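Side-chain contacts in putative secreted lipase (Streptomyces sp. W007, PDB 5H6B), which probably hydrolyses the ester bonds of triacylglycerols as a secreted, thermostable lipase of the alpha/beta-hydrolase superfamily: residues V89-D92 with K93-A97; P175-T178 with K179-A182; R217-L221 with Q222-P226. All blocks are in the same frame, centred on the assembly; numbering follows the deposited sequence.

Contact 1: residues V89-D92 with K93-A97; sequences VFVD and KVLDA
Phe-90 and Val-94, one helical turn apart, meet where CG2 of Val-94 approaches the ring obliquely, nearest to Phe-90 CE2 at 3.7 Å. The ring stands where the next turn brings Val-94 because Phe-90 CG lies opposite the backbone N (chi1 -171°). Val-94 CG2 also lies 3.3 Å from Phe-90 O. Val-91 and Leu-95 run side by side in the same direction, Val-91 CG1 lying 3.9 Å from Leu-95 CD1. Replacing Leu-95 by an alanine would probably leave Val-91 CG1 without its neighbour one turn on. All this belongs to the middle and C-terminal part of helix 80-98, whose i to i+4 bonds run from Lys-93 N to Val-89 O through to Asp-96 N to Asp-92 O, the last at 2.7 Å and nearly straight (171°). Asp-92 turns its carboxylate off the helix to a zinc ion bound with Asp-88; the metal probably offsets the closeness of these two acids, and Lys-127 adds a long, weak ion pair to OD1. Phe-61 of strand 59-63 packs against both Phe-90 and Val-94, and Pro-31 touches Val-94.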
# COMPACT_ATOMS: atom_id res chain seq x y z
N VAL A 89 8.01 -13.03 -4.15
CA VAL A 89 7.42 -14.29 -4.67
C VAL A 89 6.02 -14.04 -5.27
O VAL A 89 5.70 -14.55 -6.36
CB VAL A 89 7.32 -15.36 -3.55
CG1 VAL A 89 6.44 -16.54 -3.97
CG2 VAL A 89 8.71 -15.85 -3.15
N PHE A 90 5.21 -13.26 -4.58
CA PHE A 90 3.83 -12.99 -5.03
C PHE A 90 3.78 -12.23 -6.37
O PHE A 90 2.98 -12.58 -7.24
CB PHE A 90 3.04 -12.27 -3.94
CG PHE A 90 1.57 -12.15 -4.24
CD1 PHE A 90 0.70 -13.17 -3.91
CD2 PHE A 90 1.05 -11.01 -4.87
CE1 PHE A 90 -0.66 -13.06 -4.17
CE2 PHE A 90 -0.30 -10.90 -5.13
CZ PHE A 90 -1.16 -11.93 -4.78
N VAL A 91 4.61 -11.20 -6.53
CA VAL A 91 4.65 -10.46 -7.80
C VAL A 91 5.12 -11.37 -8.96
O VAL A 91 4.53 -11.33 -10.03
CB VAL A 91 5.53 -9.18 -7.73
CG1 VAL A 91 5.68 -8.54 -9.11
CG2 VAL A 91 4.92 -8.16 -6.77
N ASP A 92 6.16 -12.17 -8.72
CA ASP A 92 6.65 -13.14 -9.73
C ASP A 92 5.51 -14.07 -10.16
O ASP A 92 5.30 -14.27 -11.35
CB ASP A 92 7.85 -13.95 -9.19
CG ASP A 92 9.13 -13.10 -9.04
OD1 ASP A 92 9.30 -12.10 -9.77
OD2 ASP A 92 9.99 -13.44 -8.20
N LYS A 93 4.77 -14.59 -9.19
CA LYS A 93 3.62 -15.48 -9.43
C LYS A 93 2.49 -14.82 -10.23
O LYS A 93 1.85 -15.47 -11.07
CB LYS A 93 3.11 -15.98 -8.08
CG LYS A 93 1.93 -16.93 -8.09
CD LYS A 93 1.52 -17.32 -6.66
CE LYS A 93 2.71 -17.87 -5.87
NZ LYS A 93 2.29 -18.74 -4.73
N VAL A 94 2.24 -13.54 -9.97
CA VAL A 94 1.22 -12.78 -10.72
C VAL A 94 1.70 -12.50 -12.16
O VAL A 94 0.90 -12.56 -13.12
CB VAL A 94 0.83 -11.46 -9.97
CG1 VAL A 94 -0.07 -10.58 -10.82
CG2 VAL A 94 0.15 -11.76 -8.65
N LEU A 95 2.98 -12.17 -12.31
CA LEU A 95 3.56 -11.94 -13.64
C LEU A 95 3.68 -13.24 -14.46
O LEU A 95 3.26 -13.27 -15.62
CB LEU A 95 4.90 -11.21 -13.53
CG LEU A 95 4.81 -9.79 -12.94
CD1 LEU A 95 6.18 -9.11 -12.91
CD2 LEU A 95 3.81 -8.93 -13.68
N ASP A 96 4.18 -14.32 -13.84
CA ASP A 96 4.22 -15.66 -14.46
C ASP A 96 2.85 -16.09 -15.00
O ASP A 96 2.80 -16.70 -16.05
CB ASP A 96 4.75 -16.74 -13.48
CG ASP A 96 6.25 -16.61 -13.17
OD1 ASP A 96 6.94 -15.77 -13.79
OD2 ASP A 96 6.75 -17.35 -12.29
N ALA A 97 1.77 -15.74 -14.31
CA ALA A 97 0.41 -16.14 -14.70
C ALA A 97 -0.25 -15.22 -15.73
O ALA A 97 -0.88 -15.68 -16.68
CB ALA A 97 -0.47 -16.24 -13.46

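Contact 2: residues P175-T178 with K179-A182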
# COMPACT_ATOMS: atom_id res chain seq x y z
N PRO A 175 16.50 -0.56 13.26
CA PRO A 175 17.44 -1.05 12.26
C PRO A 175 16.80 -1.15 10.89
O PRO A 175 17.44 -0.80 9.90
CB PRO A 175 17.84 -2.44 12.79
CG PRO A 175 17.66 -2.34 14.28
CD PRO A 175 16.52 -1.37 14.50
N PHE A 176 15.53 -1.57 10.82
CA PHE A 176 14.87 -1.74 9.52
C PHE A 176 14.68 -0.41 8.77
O PHE A 176 14.99 -0.31 7.58
CB PHE A 176 13.51 -2.43 9.66
CG PHE A 176 12.81 -2.61 8.35
CD1 PHE A 176 13.18 -3.64 7.50
CD2 PHE A 176 11.83 -1.71 7.94
CE1 PHE A 176 12.56 -3.81 6.28
CE2 PHE A 176 11.21 -1.87 6.72
CZ PHE A 176 11.58 -2.91 5.88
N ILE A 177 14.12 0.59 9.45
CA ILE A 177 13.86 1.90 8.84
C ILE A 177 15.20 2.56 8.45
O ILE A 177 15.32 3.08 7.33
CB ILE A 177 12.98 2.80 9.75
CG1 ILE A 177 11.57 2.22 9.86
CG2 ILE A 177 12.93 4.25 9.27
CD1 ILE A 177 10.81 2.08 8.54
N THR A 178 16.19 2.49 9.33
CA THR A 178 17.55 2.98 9.04
C THR A 178 18.12 2.40 7.73
O THR A 178 18.58 3.14 6.86
CB THR A 178 18.52 2.69 10.22
OG1 THR A 178 17.99 3.29 11.42
CG2 THR A 178 19.91 3.26 9.94
N LYS A 179 18.05 1.09 7.58
CA LYS A 179 18.51 0.43 6.36
C LYS A 179 17.74 0.94 5.16
O LYS A 179 18.33 1.35 4.17
CB LYS A 179 18.36 -1.09 6.44
CG LYS A 179 18.68 -1.82 5.14
CD LYS A 179 18.94 -3.30 5.34
CE LYS A 179 19.10 -3.98 3.99
NZ LYS A 179 19.56 -5.39 4.11
N LEU A 180 16.41 0.89 5.26
CA LEU A 180 15.53 1.24 4.14
C LEU A 180 15.75 2.64 3.57
O LEU A 180 15.69 2.82 2.35
CB LEU A 180 14.05 1.09 4.55
CG LEU A 180 12.96 1.36 3.49
CD1 LEU A 180 13.03 0.38 2.31
CD2 LEU A 180 11.61 1.29 4.19
N THR A 181 15.98 3.61 4.44
CA THR A 181 16.05 5.02 4.05
C THR A 181 17.45 5.66 4.14
O THR A 181 17.56 6.89 4.12
CB THR A 181 15.06 5.84 4.89
OG1 THR A 181 15.45 5.81 6.27
CG2 THR A 181 13.63 5.31 4.71
N ALA A 182 18.51 4.84 4.23
CA ALA A 182 19.91 5.33 4.21
C ALA A 182 20.25 6.13 2.94
O ALA A 182 20.86 7.20 3.02
CB ALA A 182 20.87 4.15 4.35
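Helix 175-181, a short helix of the alpha/beta-hydrolase fold, is held by i to i+4 backbone bonds and one added side-chain bond. Lys-179 N bonds to Pro-175 O, and Leu-180 N to Phe-176 O at 3.0 Å. The carbonyl of Ile-177 takes two donors, both from Thr-181. Thr-181 N reaches Ile-177 O at 3.0 Å, nearly in line with the C=O, whereas Thr-181 OG1 gives its proton to Ile-177 O at 2.9 Å from above the carbonyl plane, 42° out of it. A chi1 of 64° holds OG1 between the Thr-181 backbone N and carbonyl carbon, and this turns the hydroxyl back along the helix onto the preceding turn. Thr-181 thus grips that oxygen twice, which probably restrains the rotation of its side chain. The same side chain touches His-139, a ligand of the zinc site completed by Asp-185.

The apolar pairs are looser. Phe-176 and Leu-180 lie alongside each other, pointing the same way, with Phe-176 ring atom CE2 4.1 Å from Leu-180 CD2; the methyl comes to the ring obliquely. Ile-177 CD1 lies more loosely, 4.5 Å from Leu-180 CD2. At the exposed side Thr-178 OG1 bonds back to Ser-174 O.

Met-113 of helix 110-113 touches Phe-176, Ile-177 and Leu-180 together, while Tyr-117 of helix 115-121 lays its ring almost parallel to that of Phe-176 and also meets Leu-180. Lys-179 makes a cation-pi contact with Phe-121, and the helix is thereby seated against the two helices that follow strand 103-108.

Contact 3: residues R217-L221 with Q222-P226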
# COMPACT_ATOMS: atom_id res chain seq x y z
N ARG A 217 4.87 11.93 -6.92
CA ARG A 217 3.76 12.84 -6.76
C ARG A 217 3.18 12.67 -5.36
O ARG A 217 2.66 11.62 -5.04
CB ARG A 217 2.70 12.57 -7.81
CG ARG A 217 1.56 13.58 -7.77
CD ARG A 217 0.85 13.68 -9.11
NE ARG A 217 -0.46 14.35 -8.99
CZ ARG A 217 -1.57 13.80 -8.50
NH1 ARG A 217 -1.57 12.55 -8.05
NH2 ARG A 217 -2.70 14.51 -8.44
N ASN A 218 3.28 13.70 -4.53
CA ASN A 218 2.72 13.67 -3.19
C ASN A 218 1.43 14.46 -3.20
O ASN A 218 1.42 15.58 -3.66
CB ASN A 218 3.69 14.27 -2.16
CG ASN A 218 4.90 13.38 -1.92
OD1 ASN A 218 4.77 12.21 -1.57
ND2 ASN A 218 6.08 13.93 -2.10
N VAL A 219 0.37 13.87 -2.65
CA VAL A 219 -0.97 14.42 -2.69
C VAL A 219 -1.57 14.46 -1.29
O VAL A 219 -1.54 13.46 -0.55
CB VAL A 219 -1.85 13.55 -3.59
CG1 VAL A 219 -3.26 14.13 -3.70
CG2 VAL A 219 -1.21 13.41 -4.97
N LEU A 220 -2.09 15.62 -0.94
CA LEU A 220 -2.79 15.82 0.31
C LEU A 220 -4.28 15.65 0.01
O LEU A 220 -4.84 16.40 -0.80
CB LEU A 220 -2.51 17.21 0.87
CG LEU A 220 -3.15 17.52 2.23
CD1 LEU A 220 -2.64 16.55 3.29
CD2 LEU A 220 -2.89 18.96 2.64
N LEU A 221 -4.90 14.68 0.69
CA LEU A 221 -6.32 14.36 0.50
C LEU A 221 -7.24 15.58 0.62
O LEU A 221 -8.24 15.70 -0.11
CB LEU A 221 -6.76 13.30 1.52
CG LEU A 221 -8.21 12.80 1.47
CD1 LEU A 221 -8.42 12.05 0.16
CD2 LEU A 221 -8.53 11.95 2.70
N GLN A 222 -6.93 16.47 1.55
CA GLN A 222 -7.75 17.63 1.79
C GLN A 222 -7.61 18.68 0.66
O GLN A 222 -8.51 19.50 0.50
CB GLN A 222 -7.51 18.23 3.17
CG GLN A 222 -8.03 17.35 4.33
CD GLN A 222 -7.28 16.03 4.50
OE1 GLN A 222 -7.87 14.98 4.73
NE2 GLN A 222 -5.97 16.08 4.37
N ASP A 223 -6.52 18.64 -0.14
CA ASP A 223 -6.44 19.45 -1.37
C ASP A 223 -7.46 19.01 -2.40
O ASP A 223 -7.95 19.83 -3.17
CB ASP A 223 -5.03 19.40 -2.03
CG ASP A 223 -3.99 20.20 -1.27
OD1 ASP A 223 -4.37 21.07 -0.47
OD2 ASP A 223 -2.78 19.96 -1.45
N LEU A 224 -7.77 17.71 -2.41
CA LEU A 224 -8.76 17.13 -3.31
C LEU A 224 -10.18 17.39 -2.80
O LEU A 224 -11.06 17.73 -3.58
CB LEU A 224 -8.52 15.62 -3.44
CG LEU A 224 -7.11 15.16 -3.81
CD1 LEU A 224 -7.05 13.65 -3.80
CD2 LEU A 224 -6.75 15.74 -5.18
N CYS A 225 -10.40 17.18 -1.51
CA CYS A 225 -11.66 17.50 -0.88
C CYS A 225 -11.40 18.05 0.53
O CYS A 225 -11.07 17.29 1.43
CB CYS A 225 -12.58 16.28 -0.82
SG CYS A 225 -14.21 16.60 -0.11
N PRO A 226 -11.54 19.38 0.71
CA PRO A 226 -11.35 20.05 2.01
C PRO A 226 -12.15 19.49 3.19
O PRO A 226 -11.70 19.61 4.34
CB PRO A 226 -11.81 21.50 1.73
CG PRO A 226 -11.62 21.69 0.27
CD PRO A 226 -11.80 20.36 -0.38
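Gln-222 sits across Leu-220 and Leu-221, its side chain bent at chi2 and crossing both leucine side chains obliquely. Gln-222 CD stands 4.1 Å from Leu-221 CB. Asp-223 follows, bonding through its backbone N to Leu-220 O at 2.9 Å. This bond is bent: the N-H...O angle is 133°, and the donor stands 52° out of the carbonyl plane. The carboxylate-bearing side chain of Asp-223 crosses that of Leu-220 at about a right angle, and Asp-223 OD2 comes 3.6 Å from Leu-220 CB. Asp-223 CB rests 3.2 Å from Leu-220 O.

The bond from Asp-223 N marks the change from strand to helix at the C-terminal end of strand 216-220, an outermost strand of the parallel sheet of the alpha/beta-hydrolase fold. The backbone of this strand is bonded to strand 191-196 through Arg-217 and Val-219; a single weakly bonded turn, 221-224, follows at once.

Leu-224 turns its side chain back over the strand. Its CG lies anti to the carbonyl carbon, which brings Leu-224 CD1 to 3.8 Å from Val-219 CG1, and the two side chains cross at about a right angle. The backbone N of Leu-224 makes a weak bond to Leu-221 O. Cys-225 N then bonds to the same Leu-221 O at 3.0 Å, straight (167°) and in the carbonyl plane, so this oxygen closes the turn on two donors of unequal strength. The sulfur of Cys-225 is joined to Cys-260 in a disulfide, which ties the end of the turn to the C-terminal region. Helix 240-250 packs here: Ile-241 touches Leu-221 and Cys-225, and Glu-245 touches Val-219 and Leu-224.

The three contacts follow one another along the chain in the order 1, 2, 3, all in the part of it that matches the class 2 lipases, and none touches another. Contacts 1 and 2 have centres about 26 Å apart, contacts 2 and 3 about 27 Å; contacts 1 and 3, with centres about 32 Å apart, lie on opposite sides of the chain's centre. Contact 1 belongs to helix 80-98, against strand 59-63; contact 2 to helix 175-181, against the helices after strand 103-108; contact 3 leaves the sheet edge at strand 216-220. They thus sample different parts of the alpha/beta-hydrolase framework, whose probable Ser-His-Asp triad sits in the parts that follow the sheet strands.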